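Local coordinates for lipoprotein signal peptidase (Staphylococcus aureus, PDB 6RYO) that cuts the signal peptides from bacterial membrane prolipoproteins, acting as an aspartyl protease inside the cell membrane, at residues V140-D145 against I158-L163. Sequence-based numbering, arbitrary orientation.
Sequences VVDFID and IADSSL. With OLC ((2R)-2,3-dihydroxypropyl (9Z)-octadec-9-enoate), chain C; OLC ((2R)-2,3-dihydroxypropyl (9Z)-octadec-9-enoate), chain B.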
ATOM      1  N   VAL A 140      -5.327  -6.567   8.727  1.00 22.51           N
ATOM      2  CA  VAL A 140      -4.719  -5.335   8.242  1.00 19.57           C
ATOM      3  C   VAL A 140      -5.383  -4.166   8.953  1.00 22.61           C
ATOM      4  O   VAL A 140      -6.615  -4.088   9.006  1.00 21.12           O
ATOM      5  CB  VAL A 140      -4.855  -5.189   6.714  1.00 20.32           C
ATOM      6  CG1 VAL A 140      -4.374  -3.820   6.266  1.00 21.79           C
ATOM      7  CG2 VAL A 140      -4.070  -6.278   6.001  1.00 18.24           C
ATOM      8  N   VAL A 141      -4.571  -3.262   9.495  1.00 22.45           N
ATOM      9  CA  VAL A 141      -5.087  -2.084  10.188  1.00 19.57           C
ATOM     10  C   VAL A 141      -5.514  -1.051   9.153  1.00 17.47           C
ATOM     11  O   VAL A 141      -4.702  -0.603   8.337  1.00 19.28           O
ATOM     12  CB  VAL A 141      -4.041  -1.503  11.148  1.00 23.46           C
ATOM     13  CG1 VAL A 141      -4.490  -0.137  11.670  1.00 19.74           C
ATOM     14  CG2 VAL A 141      -3.800  -2.460  12.297  1.00 26.02           C
ATOM     15  N   ASP A 142      -6.789  -0.677   9.183  1.00 21.10           N
ATOM     16  CA  ASP A 142      -7.337   0.354   8.314  1.00 24.04           C
ATOM     17  C   ASP A 142      -7.872   1.489   9.174  1.00 23.70           C
ATOM     18  O   ASP A 142      -8.632   1.247  10.118  1.00 25.64           O
ATOM     19  CB  ASP A 142      -8.447  -0.205   7.428  1.00 22.86           C
ATOM     20  CG  ASP A 142      -7.926  -1.147   6.366  1.00 25.67           C
ATOM     21  OD1 ASP A 142      -6.768  -0.977   5.927  1.00 31.07           O
ATOM     22  OD2 ASP A 142      -8.681  -2.055   5.961  1.00 28.58           O
ATOM     23  N   PHE A 143      -7.473   2.721   8.853  1.00 21.14           N
ATOM     24  CA  PHE A 143      -7.897   3.871   9.650  1.00 20.17           C
ATOM     25  C   PHE A 143      -8.331   5.090   8.849  1.00 21.89           C
ATOM     26  O   PHE A 143      -8.970   5.974   9.429  1.00 23.88           O
ATOM     27  CB  PHE A 143      -6.782   4.290  10.617  1.00 21.69           C
ATOM     28  CG  PHE A 143      -5.469   4.575   9.942  1.00 22.33           C
ATOM     29  CD1 PHE A 143      -4.557   3.558   9.711  1.00 20.21           C
ATOM     30  CD2 PHE A 143      -5.143   5.862   9.548  1.00 24.30           C
ATOM     31  CE1 PHE A 143      -3.348   3.817   9.094  1.00 14.93           C
ATOM     32  CE2 PHE A 143      -3.933   6.127   8.930  1.00 18.75           C
ATOM     33  CZ  PHE A 143      -3.036   5.102   8.703  1.00 18.97           C
ATOM     34  N   ILE A 144      -8.029   5.188   7.557  1.00 23.35           N
ATOM     35  CA  ILE A 144      -8.373   6.381   6.786  1.00 20.16           C
ATOM     36  C   ILE A 144      -9.815   6.265   6.309  1.00 25.21           C
ATOM     37  O   ILE A 144     -10.156   5.363   5.536  1.00 27.92           O
ATOM     38  CB  ILE A 144      -7.412   6.579   5.606  1.00 14.74           C
ATOM     39  CG1 ILE A 144      -5.995   6.852   6.114  1.00  6.69           C
ATOM     40  CG2 ILE A 144      -7.886   7.717   4.721  1.00 17.70           C
ATOM     41  CD1 ILE A 144      -4.984   7.084   5.012  1.00  6.56           C
ATOM     42  N   ASP A 145     -10.660   7.191   6.759  1.00 28.90           N
ATOM     43  CA  ASP A 145     -12.094   7.172   6.489  1.00 33.27           C
ATOM     44  C   ASP A 145     -12.494   8.538   5.949  1.00 36.22           C
ATOM     45  O   ASP A 145     -12.560   9.512   6.705  1.00 33.72           O
ATOM     46  CB  ASP A 145     -12.879   6.833   7.758  1.00 38.97           C
ATOM     47  CG  ASP A 145     -14.370   6.709   7.512  1.00 48.22           C
ATOM     48  OD1 ASP A 145     -14.793   6.711   6.336  1.00 52.06           O
ATOM     49  OD2 ASP A 145     -15.125   6.609   8.502  1.00 50.13           O
ATOM     50  N   ILE A 158      -2.052   3.754   4.622  1.00 21.16           N
ATOM     51  CA  ILE A 158      -0.963   4.296   3.813  1.00 17.20           C
ATOM     52  C   ILE A 158      -0.494   3.275   2.783  1.00 17.32           C
ATOM     53  O   ILE A 158      -0.211   3.624   1.630  1.00 22.04           O
ATOM     54  CB  ILE A 158       0.191   4.758   4.722  1.00 15.68           C
ATOM     55  CG1 ILE A 158      -0.302   5.813   5.715  1.00 18.00           C
ATOM     56  CG2 ILE A 158       1.334   5.304   3.892  1.00 12.04           C
ATOM     57  CD1 ILE A 158      -0.768   7.095   5.060  1.00 22.46           C
ATOM     58  N   ALA A 159      -0.402   2.001   3.178  1.00 16.32           N
ATOM     59  CA  ALA A 159       0.020   0.960   2.243  1.00 17.73           C
ATOM     60  C   ALA A 159      -0.922   0.873   1.049  1.00 25.09           C
ATOM     61  O   ALA A 159      -0.480   0.661  -0.087  1.00 34.93           O
ATOM     62  CB  ALA A 159       0.106  -0.388   2.959  1.00 18.39           C
ATOM     63  N   ASP A 160      -2.226   1.034   1.286  1.00 19.05           N
ATOM     64  CA  ASP A 160      -3.173   1.095   0.177  1.00 16.77           C
ATOM     65  C   ASP A 160      -2.946   2.341  -0.673  1.00 19.23           C
ATOM     66  O   ASP A 160      -3.079   2.294  -1.903  1.00 22.28           O
ATOM     67  CB  ASP A 160      -4.607   1.060   0.707  1.00 14.70           C
ATOM     68  CG  ASP A 160      -4.922  -0.218   1.455  1.00 19.34           C
ATOM     69  OD1 ASP A 160      -4.410  -1.286   1.058  1.00 21.49           O
ATOM     70  OD2 ASP A 160      -5.681  -0.157   2.447  1.00 23.85           O
ATOM     71  N   SER A 161      -2.601   3.463  -0.034  1.00 15.02           N
ATOM     72  CA  SER A 161      -2.394   4.709  -0.768  1.00 12.11           C
ATOM     73  C   SER A 161      -1.178   4.624  -1.682  1.00 17.87           C
ATOM     74  O   SER A 161      -1.234   5.062  -2.839  1.00 24.49           O
ATOM     75  CB  SER A 161      -2.244   5.870   0.211  1.00 15.41           C
ATOM     76  OG  SER A 161      -3.324   5.903   1.125  1.00 20.46           O
ATOM     77  N   SER A 162      -0.069   4.079  -1.176  1.00 20.17           N
ATOM     78  CA  SER A 162       1.131   3.945  -1.993  1.00 18.59           C
ATOM     79  C   SER A 162       0.885   3.040  -3.196  1.00 24.83           C
ATOM     80  O   SER A 162       1.370   3.315  -4.300  1.00 27.54           O
ATOM     81  CB  SER A 162       2.280   3.411  -1.140  1.00 15.59           C
ATOM     82  OG  SER A 162       3.442   3.191  -1.920  1.00 19.52           O
ATOM     83  N   LEU A 163       0.135   1.954  -2.997  1.00 27.54           N
ATOM     84  CA  LEU A 163      -0.209   1.070  -4.105  1.00 22.92           C
ATOM     85  C   LEU A 163      -1.037   1.802  -5.155  1.00 26.46           C
ATOM     86  O   LEU A 163      -0.740   1.737  -6.352  1.00 31.74           O
ATOM     87  CB  LEU A 163      -0.961  -0.155  -3.581  1.00 18.73           C
ATOM     88  CG  LEU A 163      -0.134  -1.214  -2.848  1.00 17.31           C
ATOM     89  CD1 LEU A 163      -1.024  -2.109  -2.005  1.00 20.19           C
ATOM     90  CD2 LEU A 163       0.650  -2.047  -3.841  1.00 21.60           C
TER
HETATM   91  C18 OLC C 201      -2.343   9.877   3.285  1.00 49.09           C
HETATM   92  C10 OLC C 201       3.627   8.108  -1.974  1.00 56.68           C
HETATM   93  C9  OLC C 201       4.501   8.891  -2.574  1.00 59.77           C
HETATM   94  C17 OLC C 201      -2.021   9.088   2.019  1.00 48.44           C
HETATM   95  C11 OLC C 201       3.825   7.705  -0.514  1.00 49.32           C
HETATM   96  C8  OLC C 201       5.726   9.408  -1.821  1.00 56.50           C
HETATM   97  C24 OLC C 201      13.651  14.207  -9.386  1.00 72.23           C
HETATM   98  C16 OLC C 201      -1.043   9.897   1.172  1.00 51.78           C
HETATM   99  C12 OLC C 201       2.500   7.212   0.061  1.00 40.61           C
HETATM  100  C7  OLC C 201       6.290  10.641  -2.525  1.00 53.81           C
HETATM  101  C15 OLC C 201       0.341   9.811   1.807  1.00 54.72           C
HETATM  102  C13 OLC C 201       1.537   8.391   0.156  1.00 43.69           C
HETATM  103  C6  OLC C 201       6.905  10.248  -3.867  1.00 50.11           C
HETATM  104  C14 OLC C 201       0.926   8.425   1.553  1.00 50.34           C
HETATM  105  C5  OLC C 201       8.411  10.046  -3.711  1.00 50.29           C
HETATM  106  C4  OLC C 201       9.150  11.340  -4.052  1.00 50.27           C
HETATM  107  C3  OLC C 201       9.931  11.152  -5.351  1.00 52.38           C
HETATM  108  C2  OLC C 201      11.367  11.640  -5.160  1.00 57.57           C
HETATM  109  C21 OLC C 201      13.168  13.433  -7.066  1.00 70.11           C
HETATM  110  C1  OLC C 201      12.153  11.421  -6.451  1.00 63.76           C
HETATM  111  C22 OLC C 201      14.272  13.812  -8.048  1.00 74.07           C
HETATM  112  O19 OLC C 201      11.745  10.670  -7.272  1.00 66.43           O
HETATM  113  O25 OLC C 201      14.628  14.130 -10.386  1.00 69.87           O
HETATM  114  O23 OLC C 201      15.012  14.883  -7.532  1.00 78.00           O
HETATM  115  O20 OLC C 201      13.353  12.106  -6.667  1.00 66.06           O
HETATM  116  C10 OLC B 101      -3.936   9.686  -0.849  1.00 46.62           C
HETATM  117  C9  OLC B 101      -3.862   8.850  -1.863  1.00 45.97           C
HETATM  118  C11 OLC B 101      -5.205  10.502  -0.619  1.00 44.72           C
HETATM  119  C8  OLC B 101      -5.050   8.697  -2.811  1.00 42.96           C
HETATM  120  C24 OLC B 101      -9.765  -1.212   2.021  1.00 45.38           C
HETATM  121  C12 OLC B 101      -5.392  10.737   0.878  1.00 38.69           C
HETATM  122  C7  OLC B 101      -5.255   7.225  -3.156  1.00 33.91           C
HETATM  123  C13 OLC B 101      -6.825  10.386   1.269  1.00 30.08           C
HETATM  124  C6  OLC B 101      -6.265   6.612  -2.188  1.00 25.49           C
HETATM  125  C14 OLC B 101      -7.305  11.368   2.335  1.00 28.12           C
HETATM  126  C5  OLC B 101      -6.503   5.157  -2.578  1.00 22.19           C
HETATM  127  C4  OLC B 101      -7.390   4.475  -1.541  1.00 23.70           C
HETATM  128  C3  OLC B 101      -7.276   2.963  -1.715  1.00 24.00           C
HETATM  129  C2  OLC B 101      -8.568   2.299  -1.248  1.00 29.62           C
HETATM  130  C21 OLC B 101      -9.090  -1.310  -0.386  1.00 34.61           C
HETATM  131  C1  OLC B 101      -8.344   0.798  -1.095  1.00 35.95           C
HETATM  132  C22 OLC B 101      -8.930  -1.959   0.986  1.00 38.39           C
HETATM  133  O19 OLC B 101      -7.498   0.252  -1.720  1.00 45.27           O
HETATM  134  O25 OLC B 101     -10.320  -2.135   2.919  1.00 49.31           O
HETATM  135  O23 OLC B 101      -9.360  -3.287   0.929  1.00 37.94           O
HETATM  136  O20 OLC B 101      -9.141   0.073  -0.204  1.00 34.45           O
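Ile158, the first residue of helix 158-174, packs against Phe143 and Ile144 of strand 140-146. Its CG1 lies 4.1 Å from CZ of Phe143, meeting the far end of the ring obliquely. With chi1 55°, CG of Phe143 sits between the backbone N and the carbonyl carbon, and this carries the end of the ring nearer the helix. The ring also touches Thr48 and Ile52 of helix 31-55. The CD1 of Ile158 meets CD1 of Ile144 methyl to methyl at 4.2 Å. CD1 of Ile158 is also 3.7 Å from C18 of the chain C monoolein, so the tail end of this lipid lies against the apolar contact.

Asp160 faces the strand. Its OD2 stands 3.7 Å from OD1 of Asp142, with no hydrogen bond between them. The two side chains cross at about a right angle, and the carboxylate planes are 53° apart. Each of these oxygens is hydrogen-bonded to a polar side chain of the bound peptide. The other oxygen of Asp160, OD1, is held by Asn130 of helix 114-137. O25 of the chain B monoolein, 3.5 Å from OD2 of Asp142, is at best a weak partner; Asn76 also bonds weakly to OD2.

Ser161 adds a looser contact, its OG 4.4 Å from CD1 of Ile144. This hydroxyl bonds to the backbone O of Asn157. C17 of the chain C lipid lies 3.6 Å from OG of Ser161.

Strand and helix run at 77° to each other. Phe143 and Ile144 form a classic beta bulge opposite Phe156. Asp142 and Asp160 are the predicted active-site residues. Their neighbouring carboxylates, both bonded to the bound peptide, are consistent with the catalytic aspartate dyad of an A8-family signal peptidase II.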